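Local coordinates for Lin1840 protein (Listeria innocua serovar 6a, PDB 4ZOC) that probably hydrolyses terminal, non-reducing beta-D-glucosyl residues to release glucose, as a family 3 beta-glucosidase involved in beta-1,2-glucan metabolism, at residues A[544-549]-A[602-607]; A[251-256]-A[294-299]; A[140-145]-A[550-555]. The protein carries 2 engineered substitutions. All blocks are in the same frame, centred on the assembly; numbering follows the deposited sequence.

Contact 1 (A[544-549]-A[602-607])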
loop_
_atom_site.group_PDB
_atom_site.type_symbol
_atom_site.label_atom_id
_atom_site.label_comp_id
_atom_site.label_asym_id
_atom_site.label_seq_id
_atom_site.Cartn_x
_atom_site.Cartn_y
_atom_site.Cartn_z
ATOM N N SER A 544 -18.594 35.507 3.086
ATOM C CA SER A 544 -17.225 35.015 2.794
ATOM C C SER A 544 -17.192 34.242 1.466
ATOM O O SER A 544 -18.153 33.593 1.150
ATOM C CB SER A 544 -16.739 34.147 3.942
ATOM O OG SER A 544 -16.557 34.947 5.091
ATOM N N ASN A 545 -16.095 34.348 0.717
ATOM C CA ASN A 545 -16.021 33.716 -0.552
ATOM C C ASN A 545 -15.070 32.508 -0.382
ATOM O O ASN A 545 -13.914 32.692 0.037
ATOM C CB ASN A 545 -15.457 34.732 -1.542
ATOM C CG ASN A 545 -15.367 34.233 -2.945
ATOM O OD1 ASN A 545 -15.645 33.087 -3.256
ATOM N ND2 ASN A 545 -14.998 35.157 -3.850
ATOM N N PRO A 546 -15.591 31.267 -0.617
ATOM C CA PRO A 546 -14.695 30.058 -0.450
ATOM C C PRO A 546 -13.357 30.286 -1.073
ATOM O O PRO A 546 -13.301 30.727 -2.246
ATOM C CB PRO A 546 -15.481 28.939 -1.167
ATOM C CG PRO A 546 -16.903 29.405 -1.052
ATOM C CD PRO A 546 -16.883 30.891 -1.198
ATOM N N SER A 547 -12.291 29.809 -0.412
ATOM C CA SER A 547 -10.988 29.964 -0.897
ATOM C C SER A 547 -10.015 28.874 -0.607
ATOM O O SER A 547 -8.828 28.975 -0.977
ATOM C CB SER A 547 -10.404 31.294 -0.438
ATOM O OG SER A 547 -10.144 31.309 0.942
ATOM N N GLY A 548 -10.500 27.809 0.036
ATOM C CA GLY A 548 -9.712 26.613 0.291
ATOM C C GLY A 548 -9.483 25.722 -0.938
ATOM O O GLY A 548 -10.206 25.789 -1.943
ATOM N N LYS A 549 -8.374 24.956 -0.878
ATOM C CA LYS A 549 -7.946 24.067 -1.985
ATOM C C LYS A 549 -7.650 22.749 -1.318
ATOM O O LYS A 549 -7.241 22.685 -0.140
ATOM C CB LYS A 549 -6.655 24.517 -2.688
ATOM C CG LYS A 549 -6.687 25.917 -3.282
ATOM C CD LYS A 549 -7.759 26.108 -4.356
ATOM C CE LYS A 549 -7.428 27.364 -5.146
ATOM N NZ LYS A 549 -8.403 27.670 -6.271
ATOM N N LYS A 602 -12.970 25.757 -5.787
ATOM C CA LYS A 602 -13.642 26.801 -6.585
ATOM C C LYS A 602 -13.734 28.112 -5.794
ATOM O O LYS A 602 -13.274 28.241 -4.624
ATOM C CB LYS A 602 -14.987 26.287 -7.044
ATOM C CG LYS A 602 -14.868 25.075 -7.962
ATOM C CD LYS A 602 -16.256 24.563 -8.306
ATOM C CE LYS A 602 -17.045 25.500 -9.198
ATOM N NZ LYS A 602 -16.364 26.077 -10.372
ATOM N N SER A 603 -14.316 29.103 -6.429
ATOM C CA SER A 603 -14.454 30.445 -5.814
ATOM C C SER A 603 -15.725 31.050 -6.461
ATOM O O SER A 603 -16.107 30.636 -7.560
ATOM C CB SER A 603 -13.229 31.323 -6.188
ATOM O OG SER A 603 -13.336 32.721 -5.796
ATOM N N TYR A 604 -16.280 32.086 -5.802
ATOM C CA TYR A 604 -17.269 32.968 -6.380
ATOM C C TYR A 604 -16.657 33.974 -7.397
ATOM O O TYR A 604 -17.400 34.588 -8.154
ATOM C CB TYR A 604 -18.097 33.684 -5.310
ATOM C CG TYR A 604 -18.760 32.756 -4.336
ATOM C CD1 TYR A 604 -19.161 31.454 -4.743
ATOM C CD2 TYR A 604 -19.045 33.157 -3.061
ATOM C CE1 TYR A 604 -19.835 30.610 -3.879
ATOM C CE2 TYR A 604 -19.678 32.320 -2.166
ATOM C CZ TYR A 604 -20.052 31.032 -2.553
ATOM O OH TYR A 604 -20.667 30.199 -1.599
ATOM N N SER A 605 -15.352 34.126 -7.394
ATOM C CA SER A 605 -14.662 35.049 -8.225
ATOM C C SER A 605 -14.017 34.278 -9.418
ATOM O O SER A 605 -14.063 33.032 -9.523
ATOM C CB SER A 605 -13.550 35.713 -7.421
ATOM O OG SER A 605 -13.955 36.316 -6.243
ATOM N N GLU A 606 -13.394 35.027 -10.290
ATOM C CA GLU A 606 -12.634 34.473 -11.430
ATOM C C GLU A 606 -11.304 35.221 -11.500
ATOM O O GLU A 606 -11.240 36.427 -11.289
ATOM C CB GLU A 606 -13.385 34.806 -12.690
ATOM C CG GLU A 606 -14.258 33.843 -13.402
ATOM C CD GLU A 606 -14.323 34.280 -14.890
ATOM O OE1 GLU A 606 -14.870 35.350 -15.158
ATOM O OE2 GLU A 606 -13.773 33.625 -15.826
ATOM N N PHE A 607 -10.230 34.518 -11.799
ATOM C CA PHE A 607 -8.903 35.128 -11.760
ATOM C C PHE A 607 -8.161 34.849 -13.020
ATOM O O PHE A 607 -8.446 33.933 -13.710
ATOM C CB PHE A 607 -8.081 34.550 -10.617
ATOM C CG PHE A 607 -8.741 34.709 -9.261
ATOM C CD1 PHE A 607 -8.563 35.879 -8.495
ATOM C CD2 PHE A 607 -9.512 33.694 -8.751
ATOM C CE1 PHE A 607 -9.183 36.050 -7.290
ATOM C CE2 PHE A 607 -10.181 33.868 -7.536
ATOM C CZ PHE A 607 -9.963 35.016 -6.796
HETATM O O HOH W 1 -12.187 32.841 -3.532
HETATM O O HOH W 2 -12.868 26.690 -2.338
HETATM O O HOH W 3 -10.705 28.925 -5.052
#

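Contact 2 (A[251-256]-A[294-299])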
loop_
_atom_site.group_PDB
_atom_site.type_symbol
_atom_site.label_atom_id
_atom_site.label_comp_id
_atom_site.label_asym_id
_atom_site.label_seq_id
_atom_site.Cartn_x
_atom_site.Cartn_y
_atom_site.Cartn_z
ATOM N N TRP A 251 18.865 3.697 15.220
ATOM C CA TRP A 251 19.259 4.389 14.019
ATOM C C TRP A 251 18.347 5.613 13.823
ATOM O O TRP A 251 18.783 6.737 13.653
ATOM C CB TRP A 251 19.172 3.469 12.786
ATOM C CG TRP A 251 19.267 4.277 11.511
ATOM C CD1 TRP A 251 20.378 4.709 10.918
ATOM C CD2 TRP A 251 18.182 4.662 10.672
ATOM N NE1 TRP A 251 20.067 5.404 9.783
ATOM C CE2 TRP A 251 18.714 5.390 9.618
ATOM C CE3 TRP A 251 16.798 4.480 10.740
ATOM C CZ2 TRP A 251 17.924 5.942 8.601
ATOM C CZ3 TRP A 251 16.022 5.028 9.769
ATOM C CH2 TRP A 251 16.589 5.725 8.672
ATOM N N LEU A 252 17.058 5.392 13.921
ATOM C CA LEU A 252 16.130 6.504 13.735
ATOM C C LEU A 252 16.287 7.640 14.748
ATOM O O LEU A 252 16.305 8.774 14.393
ATOM C CB LEU A 252 14.686 5.975 13.763
ATOM C CG LEU A 252 13.573 7.031 13.602
ATOM C CD1 LEU A 252 13.524 7.563 12.149
ATOM C CD2 LEU A 252 12.278 6.325 13.982
ATOM N N ASN A 253 16.316 7.303 16.037
ATOM C CA ASN A 253 16.294 8.329 17.066
ATOM C C ASN A 253 17.685 8.903 17.474
ATOM O O ASN A 253 17.810 10.097 17.832
ATOM C CB ASN A 253 15.588 7.784 18.276
ATOM C CG ASN A 253 14.162 7.353 17.973
ATOM O OD1 ASN A 253 13.559 7.855 17.049
ATOM N ND2 ASN A 253 13.619 6.448 18.779
ATOM N N ARG A 254 18.699 8.036 17.501
ATOM C CA ARG A 254 20.095 8.467 17.762
ATOM C C ARG A 254 20.771 8.983 16.469
ATOM O O ARG A 254 21.206 10.109 16.427
ATOM C CB ARG A 254 20.938 7.348 18.393
ATOM C CG ARG A 254 20.507 6.866 19.733
ATOM C CD ARG A 254 20.853 7.876 20.794
ATOM N NE ARG A 254 20.514 7.380 22.113
ATOM C CZ ARG A 254 20.722 8.035 23.237
ATOM N NH1 ARG A 254 21.177 9.285 23.174
ATOM N NH2 ARG A 254 20.355 7.472 24.377
ATOM N N ASP A 255 20.866 8.186 15.408
ATOM C CA ASP A 255 21.580 8.641 14.194
ATOM C C ASP A 255 20.871 9.748 13.432
ATOM O O ASP A 255 21.467 10.748 13.087
ATOM C CB ASP A 255 21.873 7.442 13.278
ATOM C CG ASP A 255 22.714 6.371 13.903
ATOM O OD1 ASP A 255 23.149 6.437 14.999
ATOM O OD2 ASP A 255 23.062 5.437 13.220
ATOM N N VAL A 256 19.565 9.562 13.149
ATOM C CA VAL A 256 18.803 10.516 12.326
ATOM C C VAL A 256 18.339 11.724 13.146
ATOM O O VAL A 256 18.661 12.873 12.816
ATOM C CB VAL A 256 17.650 9.831 11.579
ATOM C CG1 VAL A 256 16.870 10.842 10.736
ATOM C CG2 VAL A 256 18.191 8.662 10.694
ATOM N N MET A 294 15.855 3.226 26.260
ATOM C CA MET A 294 16.850 4.201 26.712
ATOM C C MET A 294 18.087 4.255 25.783
ATOM O O MET A 294 18.640 5.324 25.531
ATOM C CB MET A 294 17.270 3.988 28.174
ATOM C CG MET A 294 18.103 5.153 28.667
ATOM S SD MET A 294 17.833 5.585 30.384
ATOM C CE MET A 294 16.477 6.722 30.197
ATOM N N GLU A 295 18.505 3.108 25.263
ATOM C CA GLU A 295 19.558 3.099 24.288
ATOM C C GLU A 295 19.213 3.981 23.089
ATOM O O GLU A 295 20.072 4.647 22.495
ATOM C CB GLU A 295 19.838 1.685 23.855
ATOM C CG GLU A 295 20.672 0.902 24.882
ATOM C CD GLU A 295 20.809 -0.565 24.578
ATOM O OE1 GLU A 295 20.139 -1.008 23.634
ATOM O OE2 GLU A 295 21.641 -1.264 25.261
ATOM N N ALA A 296 17.928 3.952 22.701
ATOM C CA ALA A 296 17.461 4.745 21.549
ATOM C C ALA A 296 17.199 6.184 21.932
ATOM O O ALA A 296 16.820 7.013 21.089
ATOM C CB ALA A 296 16.195 4.101 20.954
ATOM N N GLY A 297 17.360 6.564 23.209
ATOM C CA GLY A 297 17.258 7.980 23.549
ATOM C C GLY A 297 15.897 8.585 23.908
ATOM O O GLY A 297 15.690 9.831 23.833
ATOM N N VAL A 298 14.996 7.713 24.263
ATOM C CA VAL A 298 13.658 8.093 24.716
ATOM C C VAL A 298 13.851 8.574 26.158
ATOM O O VAL A 298 14.316 7.822 26.986
ATOM C CB VAL A 298 12.651 6.913 24.668
ATOM C CG1 VAL A 298 11.341 7.338 25.292
ATOM C CG2 VAL A 298 12.399 6.462 23.238
ATOM N N ASP A 299 13.492 9.818 26.404
ATOM C CA ASP A 299 13.701 10.449 27.699
ATOM C C ASP A 299 12.582 10.293 28.668
ATOM O O ASP A 299 12.787 10.462 29.871
ATOM C CB ASP A 299 13.986 11.909 27.515
ATOM C CG ASP A 299 15.192 12.137 26.618
ATOM O OD1 ASP A 299 16.195 11.367 26.741
ATOM O OD2 ASP A 299 15.168 13.129 25.873
HETATM O O HOH W 4 17.752 9.523 20.708
#

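Contact 3 (A[140-145]-A[550-555])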
loop_
_atom_site.group_PDB
_atom_site.type_symbol
_atom_site.label_atom_id
_atom_site.label_comp_id
_atom_site.label_asym_id
_atom_site.label_seq_id
_atom_site.Cartn_x
_atom_site.Cartn_y
_atom_site.Cartn_z
ATOM N N ASP A 140 2.819 13.821 10.099
ATOM C CA ASP A 140 2.890 12.546 9.375
ATOM C C ASP A 140 2.257 12.781 8.007
ATOM O O ASP A 140 1.055 13.193 7.871
ATOM C CB ASP A 140 2.123 11.451 10.153
ATOM C CG ASP A 140 2.597 11.340 11.600
ATOM O OD1 ASP A 140 3.788 11.589 11.895
ATOM O OD2 ASP A 140 1.776 11.051 12.467
ATOM N N LEU A 141 3.039 12.507 6.962
ATOM C CA LEU A 141 2.546 12.541 5.589
ATOM C C LEU A 141 1.496 11.447 5.425
ATOM O O LEU A 141 1.682 10.323 5.940
ATOM C CB LEU A 141 3.720 12.264 4.632
ATOM C CG LEU A 141 3.444 12.357 3.130
ATOM C CD1 LEU A 141 3.321 13.813 2.808
ATOM C CD2 LEU A 141 4.568 11.714 2.375
ATOM N N VAL A 142 0.378 11.827 4.804
ATOM C CA VAL A 142 -0.725 10.925 4.588
ATOM C C VAL A 142 -1.081 10.801 3.100
ATOM O O VAL A 142 -1.241 11.818 2.369
ATOM C CB VAL A 142 -1.949 11.296 5.442
ATOM C CG1 VAL A 142 -1.648 11.081 6.901
ATOM C CG2 VAL A 142 -2.462 12.742 5.202
ATOM N N ARG A 143 -1.253 9.548 2.680
ATOM C CA ARG A 143 -1.732 9.211 1.336
ATOM C C ARG A 143 -2.945 8.242 1.382
ATOM O O ARG A 143 -3.364 7.783 0.319
ATOM C CB ARG A 143 -0.632 8.580 0.554
ATOM C CG ARG A 143 0.511 9.493 0.234
ATOM C CD ARG A 143 1.651 8.670 -0.359
ATOM N NE ARG A 143 2.716 9.558 -0.830
ATOM C CZ ARG A 143 3.866 9.146 -1.355
ATOM N NH1 ARG A 143 4.101 7.868 -1.490
ATOM N NH2 ARG A 143 4.783 10.027 -1.749
ATOM N N ASP A 144 -3.470 7.937 2.579
ATOM C CA ASP A 144 -4.430 6.847 2.767
ATOM C C ASP A 144 -5.537 7.323 3.690
ATOM O O ASP A 144 -5.446 7.293 4.906
ATOM C CB ASP A 144 -3.725 5.585 3.292
ATOM C CG ASP A 144 -4.638 4.378 3.316
ATOM O OD1 ASP A 144 -5.913 4.558 3.235
ATOM O OD2 ASP A 144 -4.088 3.249 3.450
ATOM N N PRO A 145 -6.644 7.787 3.097
ATOM C CA PRO A 145 -7.730 8.275 3.880
ATOM C C PRO A 145 -8.549 7.245 4.653
ATOM O O PRO A 145 -9.474 7.637 5.399
ATOM C CB PRO A 145 -8.573 9.018 2.858
ATOM C CG PRO A 145 -8.269 8.423 1.571
ATOM C CD PRO A 145 -6.859 7.888 1.646
ATOM N N LEU A 550 -7.942 21.672 -1.997
ATOM C CA LEU A 550 -7.686 20.362 -1.397
ATOM C C LEU A 550 -6.202 20.166 -1.101
ATOM O O LEU A 550 -5.374 20.368 -1.993
ATOM C CB LEU A 550 -8.252 19.245 -2.292
ATOM C CG LEU A 550 -9.775 19.143 -2.371
ATOM C CD1 LEU A 550 -10.047 17.943 -3.339
ATOM C CD2 LEU A 550 -10.513 18.968 -1.064
ATOM N N SER A 551 -5.907 19.771 0.142
ATOM C CA SER A 551 -4.534 19.361 0.504
ATOM C C SER A 551 -4.342 17.828 0.510
ATOM O O SER A 551 -3.205 17.296 0.774
ATOM C CB SER A 551 -4.194 20.025 1.828
ATOM O OG SER A 551 -4.897 19.363 2.821
ATOM N N MET A 552 -5.433 17.104 0.184
ATOM C CA MET A 552 -5.413 15.661 0.008
ATOM C C MET A 552 -6.394 15.272 -1.105
ATOM O O MET A 552 -7.510 15.781 -1.170
ATOM C CB MET A 552 -5.703 14.977 1.314
ATOM C CG MET A 552 -5.364 13.501 1.340
ATOM S SD MET A 552 -5.586 12.763 2.971
ATOM C CE MET A 552 -4.793 11.184 2.641
ATOM N N SER A 553 -5.984 14.322 -1.925
ATOM C CA SER A 553 -6.771 13.852 -3.075
ATOM C C SER A 553 -8.017 13.133 -2.615
ATOM O O SER A 553 -8.002 12.431 -1.581
ATOM C CB SER A 553 -5.881 12.882 -3.897
ATOM O OG SER A 553 -4.783 13.563 -4.479
ATOM N N PHE A 554 -9.129 13.347 -3.330
ATOM C CA PHE A 554 -10.391 12.639 -3.075
ATOM C C PHE A 554 -10.488 11.480 -4.080
ATOM O O PHE A 554 -10.671 11.714 -5.267
ATOM C CB PHE A 554 -11.580 13.601 -3.226
ATOM C CG PHE A 554 -11.903 14.342 -1.939
ATOM C CD1 PHE A 554 -10.904 14.919 -1.196
ATOM C CD2 PHE A 554 -13.187 14.364 -1.431
ATOM C CE1 PHE A 554 -11.166 15.524 0.011
ATOM C CE2 PHE A 554 -13.484 14.991 -0.215
ATOM C CZ PHE A 554 -12.442 15.607 0.474
ATOM N N PRO A 555 -10.314 10.209 -3.581
ATOM C CA PRO A 555 -10.365 9.124 -4.534
ATOM C C PRO A 555 -11.674 8.930 -5.243
ATOM O O PRO A 555 -12.765 9.237 -4.769
ATOM C CB PRO A 555 -9.990 7.890 -3.710
ATOM C CG PRO A 555 -9.300 8.425 -2.469
ATOM C CD PRO A 555 -10.049 9.710 -2.241
#

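Contact 1 (A[544-549]-A[602-607])
N545 and Y604 run past one another in opposite directions with the amide and the phenol ring nearly parallel, their planes 11° apart. The amide lies by the root of the tyrosine, where OD1 of N545 takes the backbone N-H of Y604 (OD1 to N 2.8 Å) in a fairly straight bond whose donor is tilted 15° from the carbonyl plane. With CG anti to the backbone N (chi1 -178°), the N545 amide reaches across to the 602-607 chain. Its other end, ND2, makes a weak bond to OG of S605 at 2.9 Å; the same nitrogen also bonds to the carbonyl of A637, and S605 OG to that of I636.

P546 meets the tyrosine quite differently, crossing it at about a right angle. Its CD sits over one face of the ring, 3.5 Å from the centroid of Y604, a CH-pi contact. Beyond it, the phenol OH of Y604 bonds to the carbonyl of L539 in helix 532-541.

S603 OG closes an ST turn by accepting from the S605 backbone N at 2.9 Å, which shapes the chain facing the amide. A water donates to P546 O and also lies very close to S603 OG; a second donates to both G548 O and K602 O, bridging two acceptors.

Two irregular segments are thus tied by one side-chain amide that accepts from a backbone N-H and donates weakly to a serine hydroxyl, by a proline-on-ring contact and by water, and the outer bonds to A637 and I636 extend this polar network to the loop leading into strand 638-648 of the fibronectin type III-like part, where K549 also forms a salt bridge with E640.

Contact 2 (A[251-256]-A[294-299])
The guanidinium of R254 carries G297 on one face, with CA of that glycine 3.1 Å above the plane and displaced toward the rim, while its edge is turned to the end of helix 286-295. Along that edge NE donates to the carbonyl of E295 (NE to O 2.8 Å), and NH2 donates to the carbonyl of M294 (NH2 to O 3.0 Å). Both oxygens lie close to the guanidinium plane, yet the two carbonyls are used differently: NE stands above the carbonyl plane of E295, whereas NH2 approaches M294 almost end-on, at a C=O...N angle of 165°. A bend at chi2 (-74°) brings the arginine chain round to this helix end.

M294 O also accepts from the backbone N of G297 at 2.9 Å, so one oxygen serves both the Schellman motif that ends the helix and the arginine. G297 takes positive phi here, and with no side chain its CA can lie close over the guanidinium. The cationic group facing C-terminal carbonyls is probably well placed to offset the negative end of the helix dipole.

Beside the arginine, CB of N253 packs on the carbonyl O of A296 at 3.2 Å; its amide ND2 bonds instead to the carbonyl of A246. A water donates to A296 O and, weakly, to N253 O.

The contact joins helix 250-260, which leads into strand 266-268 of the TIM-barrel domain, to the end of helix 286-295, just ahead of strand 301-302. Helix 322-338 touches R254 and M294 through L324, and F193 of strand 187-193 meets N253.

Contact 3 (A[140-145]-A[550-555])
The methyl end of M552 does most of the touching, lying against the backbone of 142-145. Its CE is 3.5 Å from the backbone N of D144 and 3.6 Å from the carbonyl O of V142. CG2 of V142 comes in from another direction, crossing the methionine chain at about a right angle with CE 3.8 Å away and SD at the same separation. Obliquely across the end of the chain lies P145, whose CD is 4.0 Å from M552 CE. A second apolar pair lies further along: the rings of P145 and P555 slide past each other in opposite directions, CG of one 4.2 Å from CG of the other. No hydrogen bond crosses between the two segments, and this is pure van der Waals packing.

The methionine reaches this far because it is fully stretched, with CG anti to the backbone N (chi1 -165°) and the torsions beyond it also extended. Its own chain is held by neighbours: S551 OG bonds to the carbonyl of T154, and the backbone N of S553 to a carboxylate oxygen of E156, both further along the same loop as 140-145, so that this loop and 550-555 are tied by more than the methionine. On the facing side, V142 packs on W147, D144 makes a salt bridge with R146, and P145 O accepts from NE of R508. R143, whose CB points away from 550-555, forms a cation-pi interaction with Y564 and bonds to a glycerol molecule, probably from the crystallisation liquor.

The arrangement is an interdomain one: a loop after strand 133-134 of the family 3 N-terminal TIM barrel meets a loop of the C-terminal domain through a buried methionine and two prolines. It is part of the interface between the barrel and the second domain of this three-domain family 3 enzyme.

How the contacts relate
Contact 2 lies wholly in the N-terminal TIM-barrel domain, and contact 1 has both segments in the long loop region between helix 532-541 and strand 607-611; their centres are about 46 Å apart, on opposite sides of the chain's centre. Contact 3 has its centre about 21 Å from that of contact 1 and about 29 Å from that of contact 2, and joins the N-terminal barrel to the C-terminal domain. Along the chain, 140-145 comes first, then both segments of contact 2, then 544-549, 550-555 and 602-607. Because 544-549 runs directly into 550-555, one continuous loop faces the fibronectin-like part at one end and the barrel at the other, linking all three domains.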